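Local coordinates for staphylococcal superantigen-like 1 (Staphylococcus aureus, PDB 4O1N), which probably promotes virulence by proteolytically cleaving host proteins, among them type I and IV collagens and several human cytokines, at residues A[37-42]-A[137-142]. Sequence-based numbering, arbitrary orientation.
Sequences ERKNVT and ISKEDI
Neither rings nor amides meet where K39 reaches S138 and K139; the flat group that matters is the backbone carbonyl of D141, which K139 NZ approaches almost head-on at its oxygen rather than over a face (C=O...N angle 165°). That bond, 2.7 Å from K139 NZ to D141 O, stays within segment 137-142. K139 gets there by folding back on itself: its chain bends in the same sense twice in a row (chi3 50°, chi4 56°), turning the ammonium toward the carbonyl and leaving the bend, CG and CD, facing K39.

K39 comes in from the corner between strands 36-38 and 41-48, fully stretched beyond CG, and passes across the K139 chain at a slant. Its CE lies 4.1 Å from K139 CD, and its NZ is 3.9 Å from K139 CG, a loose touch of methylenes and ammonium. Beyond that the K39 tip comes up to the serine hydroxyl, 3.1 Å between K39 NZ and S138 OG, but the angle is too poor for a hydrogen bond. The two ammonium nitrogens, K39 NZ and K139 NZ, remain 6.1 Å apart. Their mutual repulsion is probably eased by the salt bridge from K139 NZ to the D84 carboxylate, and K39 packs on D84 as well. T105 OG1 gives K139 NZ a third polar partner, so this buried charge is well satisfied, while K39 is exposed at the margin.

The contact is small, burying 96 Å² in all. It bridges the two halves of the staphylococcal/streptococcal toxin fold: the OB-fold domain supplies the corner and K39, and the C-terminal beta-grasp domain supplies the turn leading into strand 141-143, the domain pairing of superantigen-like proteins.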
loop_
_atom_site.group_PDB
_atom_site.type_symbol
_atom_site.label_atom_id
_atom_site.label_comp_id
_atom_site.label_asym_id
_atom_site.label_seq_id
_atom_site.Cartn_x
_atom_site.Cartn_y
_atom_site.Cartn_z
ATOM N N GLU A 37 4.429 9.401 -3.377
ATOM C CA GLU A 37 4.293 9.187 -1.956
ATOM C C GLU A 37 4.631 10.506 -1.222
ATOM O O GLU A 37 5.769 10.960 -1.290
ATOM C CB GLU A 37 5.231 8.068 -1.535
ATOM C CG GLU A 37 5.206 7.764 -0.049
ATOM C CD GLU A 37 6.152 6.636 0.335
ATOM O OE1 GLU A 37 6.238 6.271 1.504
ATOM O OE2 GLU A 37 6.821 6.114 -0.537
ATOM N N ARG A 38 3.646 11.103 -0.548
ATOM C CA ARG A 38 3.832 12.349 0.160
ATOM C C ARG A 38 3.136 12.266 1.473
ATOM O O ARG A 38 2.043 11.719 1.531
ATOM C CB ARG A 38 3.217 13.500 -0.639
ATOM C CG ARG A 38 4.020 13.893 -1.881
ATOM C CD ARG A 38 5.449 14.368 -1.569
ATOM N NE ARG A 38 6.138 14.853 -2.775
ATOM C CZ ARG A 38 6.766 16.032 -2.873
ATOM N NH1 ARG A 38 6.884 16.866 -1.829
ATOM N NH2 ARG A 38 7.319 16.386 -4.027
ATOM N N LYS A 39 3.726 12.892 2.492
ATOM C CA LYS A 39 3.159 12.948 3.856
ATOM C C LYS A 39 2.766 14.350 4.299
ATOM O O LYS A 39 3.356 15.332 3.819
ATOM C CB LYS A 39 4.152 12.385 4.844
ATOM C CG LYS A 39 4.679 11.044 4.372
ATOM C CD LYS A 39 5.360 10.222 5.460
ATOM C CE LYS A 39 5.867 8.905 4.879
ATOM N NZ LYS A 39 6.613 8.094 5.887
ATOM N N ASN A 40 1.786 14.428 5.208
ATOM C CA ASN A 40 1.250 15.712 5.699
ATOM C C ASN A 40 0.782 16.665 4.626
ATOM O O ASN A 40 1.086 17.841 4.668
ATOM C CB ASN A 40 2.254 16.413 6.566
ATOM C CG ASN A 40 2.696 15.541 7.723
ATOM O OD1 ASN A 40 2.138 15.612 8.821
ATOM N ND2 ASN A 40 3.691 14.705 7.485
ATOM N N VAL A 41 0.020 16.125 3.690
ATOM C CA VAL A 41 -0.604 16.881 2.653
ATOM C C VAL A 41 -2.038 17.218 3.037
ATOM O O VAL A 41 -2.542 16.765 4.050
ATOM C CB VAL A 41 -0.590 16.095 1.331
ATOM C CG1 VAL A 41 0.790 15.643 1.063
ATOM C CG2 VAL A 41 -1.505 14.864 1.326
ATOM N N THR A 42 -2.664 18.021 2.196
ATOM C CA THR A 42 -4.036 18.405 2.342
ATOM C C THR A 42 -4.725 18.019 1.056
ATOM O O THR A 42 -4.178 18.196 0.012
ATOM C CB THR A 42 -4.145 19.901 2.695
ATOM O OG1 THR A 42 -3.625 20.067 4.025
ATOM C CG2 THR A 42 -5.636 20.410 2.689
ATOM N N ILE A 137 9.182 0.498 9.571
ATOM C CA ILE A 137 7.875 1.123 9.474
ATOM C C ILE A 137 7.849 2.416 10.240
ATOM O O ILE A 137 8.087 2.431 11.448
ATOM C CB ILE A 137 6.802 0.251 10.122
ATOM C CG1 ILE A 137 6.794 -1.143 9.508
ATOM C CG2 ILE A 137 5.432 0.893 9.985
ATOM C CD1 ILE A 137 6.320 -2.179 10.492
ATOM N N SER A 138 7.548 3.503 9.542
ATOM C CA SER A 138 7.610 4.821 10.145
ATOM C C SER A 138 6.223 5.307 10.454
ATOM O O SER A 138 6.095 6.249 11.195
ATOM C CB SER A 138 8.327 5.812 9.209
ATOM O OG SER A 138 7.583 6.034 8.017
ATOM N N LYS A 139 5.190 4.666 9.888
ATOM C CA LYS A 139 3.830 5.216 9.869
ATOM C C LYS A 139 2.900 4.538 10.876
ATOM O O LYS A 139 2.820 3.303 10.949
ATOM C CB LYS A 139 3.224 5.143 8.456
ATOM C CG LYS A 139 3.614 6.304 7.551
ATOM C CD LYS A 139 3.095 6.189 6.118
ATOM C CE LYS A 139 1.587 5.888 5.989
ATOM N NZ LYS A 139 0.691 6.857 6.672
ATOM N N GLU A 140 2.187 5.373 11.639
ATOM C CA GLU A 140 1.235 4.920 12.628
ATOM C C GLU A 140 0.080 4.235 11.957
ATOM O O GLU A 140 -0.345 3.184 12.409
ATOM C CB GLU A 140 0.722 6.097 13.472
ATOM C CG GLU A 140 1.763 6.699 14.417
ATOM C CD GLU A 140 1.352 8.038 15.022
ATOM O OE1 GLU A 140 0.120 8.303 15.206
ATOM O OE2 GLU A 140 2.297 8.824 15.311
ATOM N N ASP A 141 -0.451 4.857 10.901
ATOM C CA ASP A 141 -1.611 4.347 10.145
ATOM C C ASP A 141 -1.133 4.037 8.720
ATOM O O ASP A 141 -0.761 4.945 7.976
ATOM C CB ASP A 141 -2.708 5.398 10.127
ATOM C CG ASP A 141 -4.014 4.894 9.509
ATOM O OD1 ASP A 141 -4.412 3.746 9.791
ATOM O OD2 ASP A 141 -4.655 5.659 8.762
ATOM N N ILE A 142 -1.082 2.757 8.355
ATOM C CA ILE A 142 -0.436 2.377 7.124
ATOM C C ILE A 142 -1.357 1.480 6.352
ATOM O O ILE A 142 -2.044 0.611 6.915
ATOM C CB ILE A 142 0.910 1.669 7.373
ATOM C CG1 ILE A 142 1.608 1.353 6.062
ATOM C CG2 ILE A 142 0.723 0.358 8.142
ATOM C CD1 ILE A 142 3.073 1.010 6.222
#